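Local coordinates for protein ribulose-1,5-bisphosphate carboxylase/oxygenase large subunit (Rhodopseudomonas palustris, PDB 3QFW) that is a Rubisco-like protein, probably a magnesium-binding relative of the carbon-fixing carboxylase whose own reaction may differ from carbon dioxide fixation, at residues Glu103-Ala106 against His107-Thr110; Ser175-Ala178 against Glu179-Ala182; Lys186-Arg189 against Glu190-Ala194; Ala299-Gln302 against Ala303-Pro307. All blocks are in the same frame, centred on the assembly; numbering follows the deposited sequence.

All four interactions are local, between neighbouring turns of one helix or at a helix end, and they follow one another along the chain. Interaction 1 joins the antiparallel sheet to helix 106-112. Interactions 2 and 3 occupy successive parts of helix 177-195, their centres about 17 Å apart, and interaction 4 closes helix 294-305; these three lie in the catalytic, TIM-barrel domain, on helices that link parallel strands. Interaction 1 lies about 16 Å from interaction 4, centre to centre, but about 38 and 41 Å, centre to centre, from interactions 2 and 3, across the chain's centre. The set thus samples the antiparallel-sheet part of the chain and two distant parts of the barrel's helical layer.

Interaction 1 (Glu103-Ala106 against His107-Thr110)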
ATOM      1  N   GLU B 103      -7.193 -17.978   6.313  1.00 33.59           N
ATOM      2  CA  GLU B 103      -7.013 -18.879   7.442  1.00 35.09           C
ATOM      3  C   GLU B 103      -5.539 -19.255   7.497  1.00 32.52           C
ATOM      4  O   GLU B 103      -5.057 -20.012   6.658  1.00 33.33           O
ATOM      5  CB  GLU B 103      -7.885 -20.132   7.287  1.00 37.54           C
ATOM      6  CG  GLU B 103      -9.363 -19.847   7.061  1.00 39.57           C
ATOM      7  CD  GLU B 103     -10.191 -21.112   6.889  1.00 42.30           C
ATOM      8  OE1 GLU B 103      -9.618 -22.219   6.951  1.00 45.87           O
ATOM      9  OE2 GLU B 103     -11.421 -21.000   6.692  1.00 47.02           O
ATOM     10  N   LEU B 104      -4.832 -18.713   8.485  1.00 33.30           N
ATOM     11  CA  LEU B 104      -3.399 -18.946   8.643  1.00 34.10           C
ATOM     12  C   LEU B 104      -3.124 -20.066   9.636  1.00 34.22           C
ATOM     13  O   LEU B 104      -3.789 -20.157  10.670  1.00 32.81           O
ATOM     14  CB  LEU B 104      -2.714 -17.681   9.164  1.00 29.78           C
ATOM     15  CG  LEU B 104      -2.750 -16.440   8.275  1.00 31.28           C
ATOM     16  CD1 LEU B 104      -2.318 -15.226   9.077  1.00 34.69           C
ATOM     17  CD2 LEU B 104      -1.862 -16.612   7.023  1.00 28.51           C
ATOM     18  N   PRO B 105      -2.137 -20.923   9.321  1.00 33.71           N
ATOM     19  CA  PRO B 105      -1.558 -21.883  10.262  1.00 32.98           C
ATOM     20  C   PRO B 105      -1.152 -21.179  11.551  1.00 39.36           C
ATOM     21  O   PRO B 105      -0.660 -20.047  11.514  1.00 34.34           O
ATOM     22  CB  PRO B 105      -0.314 -22.380   9.523  1.00 35.78           C
ATOM     23  CG  PRO B 105      -0.700 -22.303   8.099  1.00 35.62           C
ATOM     24  CD  PRO B 105      -1.552 -21.060   7.978  1.00 31.46           C
ATOM     25  N   ALA B 106      -1.362 -21.855  12.677  1.00 32.51           N
ATOM     26  CA  ALA B 106      -1.101 -21.285  13.990  1.00 33.10           C
ATOM     27  C   ALA B 106       0.285 -20.669  14.136  1.00 32.88           C
ATOM     28  O   ALA B 106       0.459 -19.715  14.882  1.00 36.49           O
ATOM     29  CB  ALA B 106      -1.331 -22.344  15.083  1.00 38.31           C
ATOM     30  N   HIS B 107       1.277 -21.204  13.438  1.00 34.45           N
ATOM     31  CA  HIS B 107       2.625 -20.665  13.597  1.00 37.60           C
ATOM     32  C   HIS B 107       2.744 -19.211  13.108  1.00 36.03           C
ATOM     33  O   HIS B 107       3.615 -18.476  13.564  1.00 37.49           O
ATOM     34  CB  HIS B 107       3.698 -21.582  12.979  1.00 34.89           C
ATOM     35  CG  HIS B 107       3.889 -21.409  11.504  1.00 40.06           C
ATOM     36  ND1 HIS B 107       3.324 -22.259  10.577  1.00 42.57           N
ATOM     37  CD2 HIS B 107       4.614 -20.511  10.798  1.00 39.30           C
ATOM     38  CE1 HIS B 107       3.679 -21.881   9.363  1.00 38.58           C
ATOM     39  NE2 HIS B 107       4.460 -20.820   9.469  1.00 43.67           N
ATOM     40  N   TYR B 108       1.855 -18.789  12.214  1.00 33.05           N
ATOM     41  CA  TYR B 108       1.847 -17.392  11.773  1.00 34.14           C
ATOM     42  C   TYR B 108       1.369 -16.479  12.897  1.00 33.97           C
ATOM     43  O   TYR B 108       1.901 -15.388  13.099  1.00 31.52           O
ATOM     44  CB  TYR B 108       0.949 -17.192  10.554  1.00 32.28           C
ATOM     45  CG  TYR B 108       1.543 -17.722   9.275  1.00 33.20           C
ATOM     46  CD1 TYR B 108       1.312 -19.030   8.888  1.00 35.40           C
ATOM     47  CD2 TYR B 108       2.343 -16.924   8.468  1.00 32.61           C
ATOM     48  CE1 TYR B 108       1.852 -19.534   7.735  1.00 33.10           C
ATOM     49  CE2 TYR B 108       2.895 -17.426   7.300  1.00 32.87           C
ATOM     50  CZ  TYR B 108       2.634 -18.729   6.941  1.00 32.90           C
ATOM     51  OH  TYR B 108       3.162 -19.266   5.801  1.00 30.22           O
ATOM     52  N   LEU B 109       0.355 -16.924  13.626  1.00 28.85           N
ATOM     53  CA  LEU B 109      -0.162 -16.097  14.704  1.00 31.90           C
ATOM     54  C   LEU B 109       0.891 -15.917  15.797  1.00 31.94           C
ATOM     55  O   LEU B 109       1.021 -14.843  16.361  1.00 30.96           O
ATOM     56  CB  LEU B 109      -1.461 -16.674  15.262  1.00 32.64           C
ATOM     57  CG  LEU B 109      -2.733 -16.306  14.488  1.00 32.99           C
ATOM     58  CD1 LEU B 109      -2.705 -16.788  13.022  1.00 31.44           C
ATOM     59  CD2 LEU B 109      -3.979 -16.819  15.230  1.00 31.90           C
ATOM     60  N   THR B 110       1.665 -16.959  16.078  1.00 34.17           N
ATOM     61  CA  THR B 110       2.647 -16.870  17.157  1.00 34.86           C
ATOM     62  C   THR B 110       3.801 -15.974  16.731  1.00 34.58           C
ATOM     63  O   THR B 110       4.316 -15.176  17.517  1.00 33.71           O
ATOM     64  CB  THR B 110       3.190 -18.250  17.575  1.00 41.00           C
ATOM     65  OG1 THR B 110       2.100 -19.140  17.836  1.00 38.73           O
ATOM     66  CG2 THR B 110       4.034 -18.128  18.832  1.00 38.42           C
TER
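Pro-105 O accepts the backbone N-H of Tyr-108 at 2.9 Å from O to N, with an angle of 153° at the hydrogen. Ala-106 O accepts Thr-110 N at 3.2 Å, and Thr-110 OG1 adds a weak bond to the same Ala-106 O at 3.4 Å. That weak bond depends on OG1 lying beside the threonine's own N (chi1 -51°), from where it turns back toward the preceding turn. The segment is the strand-to-helix connection that leads from strand 102-103 of the antiparallel sheet into helix 106-112. The apolar side is built on the Tyr-108 ring, which runs alongside Pro-105 in the same direction, Pro-105 CD 3.6 Å from Tyr-108 CD1. Pro-105 O lies in plane at the ring's edge. His-107 NE2 stands 3.4 Å above one face of the Tyr-108 ring, displaced from the ring centre, and Leu-104 CD2 covers the opposite face. Leu-104 CB also meets Leu-109 CD1 at 4.0 Å, and both leucines continue onto Leu-275 of helix 265-276. The phenol end is satisfied too: Tyr-108 OH is hydrogen-bonded to Ala-76 O. An alanine at Tyr-108 is likely to leave Ala-76 O without this partner and open a gap between Leu-104 and His-107. Ile-8 of strand 8-15 touches Leu-104, Pro-105 and Tyr-108 together.

Interaction 2 (Ser175-Ala178 against Glu179-Ala182); sequences SPFA and ERAA
Phe-177 and Arg-180 meet on the buried side of the first turn of helix 177-195, the helix that links strands 162-165 and 200-202 in a beta-alpha-beta unit of the TIM barrel. Pro-176 is its N-cap residue, and Pro-176 O takes Arg-180 N in a straight bond (2.9 Å, 167°). The inner side is tightly filled. Ring and guanidinium stand 89° apart, with Arg-180 NH2 3.4 Å from Phe-177 CD1, while Ala-181 CB lies over one face of the ring. A bend at chi3 (80°) brings Arg-180 NH1 to 2.7 Å from Ser-175 O, which lies at the guanidinium edge, in its plane. Asp-165 at the end of strand 162-165 forms a salt bridge with Arg-180 NE, and Ala-170 O accepts from NH2. An alanine in place of Arg-180 would probably leave Asp-165 without its charge mate and uncover the flank of the Phe-177 ring. The outer side lies toward solvent, with Ala-178 and Glu-179 both exposed. There the glutamate folds back on the helix start; no polar bond to Pro-176 holds its carboxylate, yet Glu-179 OE1 comes within 3.1 Å of Pro-176 CB.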
ATOM      1  N   SER B 175       3.350  22.408  11.546  1.00 40.38           N
ATOM      2  CA  SER B 175       3.323  21.886  12.909  1.00 43.15           C
ATOM      3  C   SER B 175       4.111  20.595  12.898  1.00 41.87           C
ATOM      4  O   SER B 175       3.534  19.505  12.892  1.00 41.99           O
ATOM      5  CB  SER B 175       1.883  21.645  13.381  1.00 42.66           C
ATOM      6  OG  SER B 175       1.221  20.663  12.594  1.00 43.19           O
ATOM      7  N   PRO B 176       5.443  20.721  12.872  1.00 39.20           N
ATOM      8  CA  PRO B 176       6.374  19.595  12.765  1.00 40.78           C
ATOM      9  C   PRO B 176       6.113  18.570  13.859  1.00 36.18           C
ATOM     10  O   PRO B 176       5.723  18.956  14.948  1.00 40.49           O
ATOM     11  CB  PRO B 176       7.738  20.256  12.976  1.00 41.80           C
ATOM     12  CG  PRO B 176       7.544  21.667  12.510  1.00 41.57           C
ATOM     13  CD  PRO B 176       6.146  22.019  12.922  1.00 42.69           C
ATOM     14  N   PHE B 177       6.358  17.297  13.570  1.00 37.93           N
ATOM     15  CA  PHE B 177       6.059  16.226  14.515  1.00 38.42           C
ATOM     16  C   PHE B 177       6.586  16.508  15.914  1.00 43.48           C
ATOM     17  O   PHE B 177       5.852  16.362  16.892  1.00 35.06           O
ATOM     18  CB  PHE B 177       6.592  14.869  14.041  1.00 36.63           C
ATOM     19  CG  PHE B 177       6.209  13.741  14.954  1.00 37.11           C
ATOM     20  CD1 PHE B 177       5.007  13.074  14.781  1.00 38.91           C
ATOM     21  CD2 PHE B 177       7.019  13.390  16.024  1.00 38.57           C
ATOM     22  CE1 PHE B 177       4.624  12.048  15.652  1.00 32.77           C
ATOM     23  CE2 PHE B 177       6.646  12.370  16.892  1.00 41.62           C
ATOM     24  CZ  PHE B 177       5.450  11.697  16.701  1.00 36.98           C
ATOM     25  N   ALA B 178       7.856  16.889  16.015  1.00 40.25           N
ATOM     26  CA  ALA B 178       8.461  17.085  17.335  1.00 43.05           C
ATOM     27  C   ALA B 178       7.724  18.157  18.139  1.00 43.24           C
ATOM     28  O   ALA B 178       7.296  17.915  19.269  1.00 45.40           O
ATOM     29  CB  ALA B 178       9.938  17.418  17.208  1.00 45.11           C
ATOM     30  N   GLU B 179       7.563  19.332  17.541  1.00 43.04           N
ATOM     31  CA  GLU B 179       6.854  20.433  18.179  1.00 45.15           C
ATOM     32  C   GLU B 179       5.410  20.083  18.546  1.00 40.97           C
ATOM     33  O   GLU B 179       4.939  20.430  19.630  1.00 43.32           O
ATOM     34  CB  GLU B 179       6.876  21.677  17.285  1.00 41.89           C
ATOM     35  CG  GLU B 179       8.210  22.412  17.263  1.00 46.77           C
ATOM     36  CD  GLU B 179       9.212  21.816  16.288  1.00 49.11           C
ATOM     37  OE1 GLU B 179       8.969  20.705  15.763  1.00 48.04           O
ATOM     38  OE2 GLU B 179      10.247  22.470  16.036  1.00 52.89           O
ATOM     39  N   ARG B 180       4.707  19.400  17.646  1.00 39.13           N
ATOM     40  CA  ARG B 180       3.307  19.026  17.893  1.00 38.00           C
ATOM     41  C   ARG B 180       3.154  18.029  19.044  1.00 39.25           C
ATOM     42  O   ARG B 180       2.279  18.181  19.913  1.00 38.31           O
ATOM     43  CB  ARG B 180       2.673  18.450  16.622  1.00 36.21           C
ATOM     44  CG  ARG B 180       1.276  17.895  16.816  1.00 37.49           C
ATOM     45  CD  ARG B 180       0.632  17.489  15.495  1.00 37.05           C
ATOM     46  NE  ARG B 180       1.066  16.181  15.001  1.00 34.43           N
ATOM     47  CZ  ARG B 180       1.933  16.002  14.010  1.00 35.24           C
ATOM     48  NH1 ARG B 180       2.487  17.053  13.415  1.00 32.76           N
ATOM     49  NH2 ARG B 180       2.258  14.776  13.615  1.00 32.57           N
ATOM     50  N   ALA B 181       3.992  16.998  19.043  1.00 41.39           N
ATOM     51  CA  ALA B 181       3.917  15.974  20.079  1.00 39.07           C
ATOM     52  C   ALA B 181       4.155  16.602  21.448  1.00 39.55           C
ATOM     53  O   ALA B 181       3.499  16.251  22.430  1.00 39.89           O
ATOM     54  CB  ALA B 181       4.923  14.868  19.809  1.00 40.76           C
ATOM     55  N   ALA B 182       5.089  17.544  21.510  1.00 39.01           N
ATOM     56  CA  ALA B 182       5.404  18.202  22.773  1.00 39.29           C
ATOM     57  C   ALA B 182       4.222  19.035  23.254  1.00 43.03           C
ATOM     58  O   ALA B 182       3.692  18.811  24.342  1.00 44.64           O
ATOM     59  CB  ALA B 182       6.649  19.058  22.641  1.00 41.76           C
TER

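Interaction 3 (Lys186-Arg189 against Glu190-Ala194)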
ATOM      1  N   LYS B 186       1.948  17.598  26.351  1.00 43.93           N
ATOM      2  CA  LYS B 186       1.954  18.456  27.532  1.00 39.86           C
ATOM      3  C   LYS B 186       0.536  18.836  27.921  1.00 42.84           C
ATOM      4  O   LYS B 186       0.161  18.757  29.089  1.00 43.10           O
ATOM      5  CB  LYS B 186       2.754  19.729  27.250  1.00 43.96           C
ATOM      6  CG  LYS B 186       2.743  20.757  28.374  1.00 53.04           C
ATOM      7  CD  LYS B 186       3.841  20.481  29.391  1.00 56.26           C
ATOM      8  CE  LYS B 186       4.030  21.660  30.337  1.00 55.72           C
ATOM      9  NZ  LYS B 186       5.226  21.477  31.209  1.00 62.36           N
ATOM     10  N   ALA B 187      -0.244  19.259  26.930  1.00 41.53           N
ATOM     11  CA  ALA B 187      -1.611  19.713  27.157  1.00 40.87           C
ATOM     12  C   ALA B 187      -2.519  18.595  27.675  1.00 38.88           C
ATOM     13  O   ALA B 187      -3.411  18.840  28.482  1.00 41.17           O
ATOM     14  CB  ALA B 187      -2.185  20.325  25.884  1.00 39.41           C
ATOM     15  N   VAL B 188      -2.292  17.371  27.206  1.00 37.31           N
ATOM     16  CA  VAL B 188      -3.096  16.233  27.650  1.00 38.17           C
ATOM     17  C   VAL B 188      -2.754  15.845  29.092  1.00 41.83           C
ATOM     18  O   VAL B 188      -3.647  15.525  29.880  1.00 38.13           O
ATOM     19  CB  VAL B 188      -2.941  15.018  26.701  1.00 37.60           C
ATOM     20  CG1 VAL B 188      -3.523  13.761  27.326  1.00 37.35           C
ATOM     21  CG2 VAL B 188      -3.607  15.309  25.362  1.00 31.88           C
ATOM     22  N   ARG B 189      -1.467  15.890  29.431  1.00 42.10           N
ATOM     23  CA  ARG B 189      -1.028  15.623  30.803  1.00 43.55           C
ATOM     24  C   ARG B 189      -1.644  16.602  31.801  1.00 43.64           C
ATOM     25  O   ARG B 189      -2.142  16.199  32.844  1.00 37.60           O
ATOM     26  CB  ARG B 189       0.497  15.670  30.909  1.00 46.46           C
ATOM     27  CG  ARG B 189       1.190  14.466  30.310  1.00 49.85           C
ATOM     28  CD  ARG B 189       0.734  13.181  30.988  1.00 52.77           C
ATOM     29  NE  ARG B 189       1.713  12.692  31.956  1.00 61.92           N
ATOM     30  CZ  ARG B 189       1.608  11.540  32.612  1.00 63.06           C
ATOM     31  NH1 ARG B 189       0.561  10.747  32.408  1.00 56.95           N
ATOM     32  NH2 ARG B 189       2.550  11.177  33.473  1.00 65.04           N
ATOM     33  N   GLU B 190      -1.595  17.888  31.474  1.00 42.18           N
ATOM     34  CA  GLU B 190      -2.130  18.917  32.348  1.00 41.98           C
ATOM     35  C   GLU B 190      -3.609  18.674  32.613  1.00 43.69           C
ATOM     36  O   GLU B 190      -4.062  18.723  33.753  1.00 44.89           O
ATOM     37  CB  GLU B 190      -1.886  20.304  31.750  1.00 44.94           C
ATOM     38  CG  GLU B 190      -0.410  20.579  31.507  1.00 42.77           C
ATOM     39  CD  GLU B 190      -0.133  21.968  30.958  1.00 48.39           C
ATOM     40  OE1 GLU B 190       0.995  22.459  31.157  1.00 46.14           O
ATOM     41  OE2 GLU B 190      -1.037  22.568  30.335  1.00 50.50           O
ATOM     42  N   ALA B 191      -4.352  18.396  31.549  1.00 42.42           N
ATOM     43  CA  ALA B 191      -5.760  18.066  31.658  1.00 39.90           C
ATOM     44  C   ALA B 191      -5.972  16.850  32.564  1.00 42.56           C
ATOM     45  O   ALA B 191      -6.844  16.868  33.430  1.00 41.75           O
ATOM     46  CB  ALA B 191      -6.351  17.817  30.279  1.00 43.44           C
ATOM     47  N   ASN B 192      -5.176  15.802  32.357  1.00 40.26           N
ATOM     48  CA  ASN B 192      -5.243  14.611  33.200  1.00 39.77           C
ATOM     49  C   ASN B 192      -5.059  14.957  34.676  1.00 43.32           C
ATOM     50  O   ASN B 192      -5.779  14.454  35.534  1.00 38.44           O
ATOM     51  CB  ASN B 192      -4.197  13.567  32.787  1.00 36.95           C
ATOM     52  CG  ASN B 192      -4.605  12.786  31.541  1.00 37.85           C
ATOM     53  OD1 ASN B 192      -5.758  12.828  31.114  1.00 38.67           O
ATOM     54  ND2 ASN B 192      -3.658  12.062  30.964  1.00 37.82           N
ATOM     55  N   ALA B 193      -4.080  15.807  34.964  1.00 43.38           N
ATOM     56  CA  ALA B 193      -3.772  16.164  36.345  1.00 43.96           C
ATOM     57  C   ALA B 193      -4.942  16.891  37.001  1.00 44.47           C
ATOM     58  O   ALA B 193      -5.330  16.570  38.115  1.00 46.62           O
ATOM     59  CB  ALA B 193      -2.510  17.011  36.409  1.00 44.31           C
ATOM     60  N   ALA B 194      -5.506  17.862  36.294  1.00 46.79           N
ATOM     61  CA  ALA B 194      -6.589  18.681  36.832  1.00 44.75           C
ATOM     62  C   ALA B 194      -7.865  17.883  37.095  1.00 47.69           C
ATOM     63  O   ALA B 194      -8.592  18.148  38.057  1.00 41.39           O
ATOM     64  CB  ALA B 194      -6.883  19.852  35.890  1.00 43.62           C
TER
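Lys-186 and Glu-190 lie obliquely across one another on successive turns of the helix, and they meet through carbon more than through charge. A bend at chi2 (87°) lays the aliphatic chain of Lys-186 beside the carboxylate: Glu-190 OE1 is 3.2 Å from Lys-186 CE and 3.7 Å from Lys-186 CG. The ammonium itself stays further off, with Lys-186 NZ 4.3 Å from Glu-190 OE1, too far for a salt bridge, so any electrostatic attraction is probably modest on this exposed flank. Glu-190 CG comes within 3.1 Å of Lys-186 O, the carbonyl that also accepts Glu-190 N. Val-188 and Asn-192 behave differently: they run alongside each other in one direction, with Val-188 CG1 4.0 Å from Asn-192 ND2. Asn-192 CG lies beside its own N (chi1 -78°), and this brings the amide carbon, Asn-192 CG, to 3.3 Å from Val-188 O, while Val-188 O accepts Asn-192 N at 2.9 Å. The amide is buried; its OD1 is taken by Thr-199 N, and ND2 also has a hydrogen-bond partner. Four backbone bonds from residue i to i-4 hold the two turns together. Their inner face, formed by Ala-187, Val-188 and Ala-191, packs on Ala-149, Ala-152, His-153 and Ala-156 of helix 145-157, and Asn-192 ties the helix to the residue just before strand 200-202.

Interaction 4 (Ala299-Gln302 against Ala303-Pro307); sequences ALAQ and AARDP
Ala-301 CB sits 3.9 Å above one face of the Arg-305 guanidinium, away from its centre, one turn earlier on helix 294-305. The arginine reaches there by running extended from CG to NE, and on the way Arg-305 CG passes 3.2 Å from Ala-301 O. Beside this pair, Gln-302 and Asp-306 head off next to each other in a common direction, amide and carboxylate planes 34° apart; Asp-306 OD2 meets Gln-302 CB at 3.2 Å. The backbone behind them shows the helix running out. Ala-301 O receives only weak bonds, from Ala-304 N and Arg-305 N, whereas Gln-302 O takes Asp-306 N firmly (2.9 Å, 161°) along with a weak bond from Arg-305 N. Asp-306 is the first residue to leave helical torsions. Further out, Arg-305 NE is held by Asp-337 O, with a weak bond from NH2 to Tyr-334 O, which fixes the guanidinium over the alanine. Arg-274 NH1 binds both Ala-303 O and Asp-306 O, fastening the helix end to helix 265-276. On its inner side Ala-301, Ala-304 and Arg-305 touch Pro-316 of strand 315-319, to which this helix crosses from strand 280-284: a beta-alpha-beta unit of the TIM barrel.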
ATOM      1  N   ALA B 299     -18.705  -7.526  10.969  1.00 30.66           N
ATOM      2  CA  ALA B 299     -17.666  -8.527  10.714  1.00 26.37           C
ATOM      3  C   ALA B 299     -16.282  -7.986  11.085  1.00 27.67           C
ATOM      4  O   ALA B 299     -15.441  -8.705  11.616  1.00 27.31           O
ATOM      5  CB  ALA B 299     -17.699  -8.962   9.258  1.00 33.39           C
ATOM      6  N   LEU B 300     -16.060  -6.710  10.784  1.00 29.91           N
ATOM      7  CA  LEU B 300     -14.824  -6.024  11.138  1.00 26.59           C
ATOM      8  C   LEU B 300     -14.629  -5.992  12.654  1.00 29.43           C
ATOM      9  O   LEU B 300     -13.561  -6.334  13.171  1.00 26.14           O
ATOM     10  CB  LEU B 300     -14.835  -4.610  10.549  1.00 26.56           C
ATOM     11  CG  LEU B 300     -13.605  -3.724  10.753  1.00 30.96           C
ATOM     12  CD1 LEU B 300     -12.402  -4.581  10.947  1.00 36.25           C
ATOM     13  CD2 LEU B 300     -13.396  -2.760   9.563  1.00 26.73           C
ATOM     14  N   ALA B 301     -15.673  -5.581  13.371  1.00 26.79           N
ATOM     15  CA  ALA B 301     -15.629  -5.606  14.828  1.00 29.20           C
ATOM     16  C   ALA B 301     -15.268  -7.001  15.349  1.00 30.08           C
ATOM     17  O   ALA B 301     -14.412  -7.148  16.227  1.00 26.74           O
ATOM     18  CB  ALA B 301     -16.970  -5.131  15.402  1.00 26.37           C
ATOM     19  N   GLN B 302     -15.911  -8.028  14.800  1.00 28.95           N
ATOM     20  CA  GLN B 302     -15.700  -9.399  15.274  1.00 31.29           C
ATOM     21  C   GLN B 302     -14.297  -9.915  14.940  1.00 28.85           C
ATOM     22  O   GLN B 302     -13.667 -10.601  15.743  1.00 30.43           O
ATOM     23  CB  GLN B 302     -16.762 -10.345  14.701  1.00 30.96           C
ATOM     24  CG  GLN B 302     -18.169 -10.046  15.200  1.00 34.25           C
ATOM     25  CD  GLN B 302     -19.250 -10.753  14.400  1.00 36.59           C
ATOM     26  OE1 GLN B 302     -19.003 -11.255  13.308  1.00 42.10           O
ATOM     27  NE2 GLN B 302     -20.469 -10.780  14.943  1.00 39.94           N
ATOM     28  N   ALA B 303     -13.809  -9.576  13.755  1.00 30.38           N
ATOM     29  CA  ALA B 303     -12.460  -9.970  13.381  1.00 29.81           C
ATOM     30  C   ALA B 303     -11.450  -9.341  14.344  1.00 27.88           C
ATOM     31  O   ALA B 303     -10.432  -9.945  14.681  1.00 27.14           O
ATOM     32  CB  ALA B 303     -12.177  -9.568  11.955  1.00 26.81           C
ATOM     33  N   ALA B 304     -11.747  -8.132  14.809  1.00 27.36           N
ATOM     34  CA  ALA B 304     -10.844  -7.443  15.723  1.00 27.54           C
ATOM     35  C   ALA B 304     -10.866  -8.051  17.132  1.00 29.48           C
ATOM     36  O   ALA B 304      -9.833  -8.116  17.801  1.00 29.87           O
ATOM     37  CB  ALA B 304     -11.189  -5.978  15.789  1.00 30.15           C
ATOM     38  N   ARG B 305     -12.040  -8.512  17.552  1.00 27.16           N
ATOM     39  CA  ARG B 305     -12.302  -8.850  18.963  1.00 31.12           C
ATOM     40  C   ARG B 305     -12.270 -10.329  19.309  1.00 33.26           C
ATOM     41  O   ARG B 305     -11.897 -10.707  20.428  1.00 31.94           O
ATOM     42  CB  ARG B 305     -13.707  -8.421  19.339  1.00 31.17           C
ATOM     43  CG  ARG B 305     -14.021  -6.974  19.439  1.00 34.09           C
ATOM     44  CD  ARG B 305     -15.521  -6.928  19.625  1.00 30.99           C
ATOM     45  NE  ARG B 305     -16.065  -5.591  19.730  1.00 39.53           N
ATOM     46  CZ  ARG B 305     -17.316  -5.284  19.418  1.00 34.66           C
ATOM     47  NH1 ARG B 305     -18.139  -6.223  18.959  1.00 37.71           N
ATOM     48  NH2 ARG B 305     -17.731  -4.035  19.537  1.00 37.28           N
ATOM     49  N   ASP B 306     -12.742 -11.157  18.384  1.00 32.18           N
ATOM     50  CA  ASP B 306     -13.032 -12.552  18.702  1.00 32.16           C
ATOM     51  C   ASP B 306     -11.781 -13.410  18.869  1.00 34.47           C
ATOM     52  O   ASP B 306     -10.682 -13.002  18.482  1.00 29.75           O
ATOM     53  CB  ASP B 306     -13.991 -13.141  17.663  1.00 32.87           C
ATOM     54  CG  ASP B 306     -15.369 -12.496  17.715  1.00 34.46           C
ATOM     55  OD1 ASP B 306     -15.648 -11.773  18.692  1.00 33.53           O
ATOM     56  OD2 ASP B 306     -16.173 -12.705  16.786  1.00 35.55           O
ATOM     57  N   PRO B 307     -11.938 -14.604  19.465  1.00 32.93           N
ATOM     58  CA  PRO B 307     -10.789 -15.504  19.594  1.00 34.78           C
ATOM     59  C   PRO B 307     -10.048 -15.648  18.268  1.00 35.25           C
ATOM     60  O   PRO B 307     -10.674 -15.802  17.220  1.00 34.67           O
ATOM     61  CB  PRO B 307     -11.435 -16.829  19.997  1.00 37.84           C
ATOM     62  CG  PRO B 307     -12.657 -16.405  20.773  1.00 34.87           C
ATOM     63  CD  PRO B 307     -13.168 -15.196  20.019  1.00 35.70           C
TER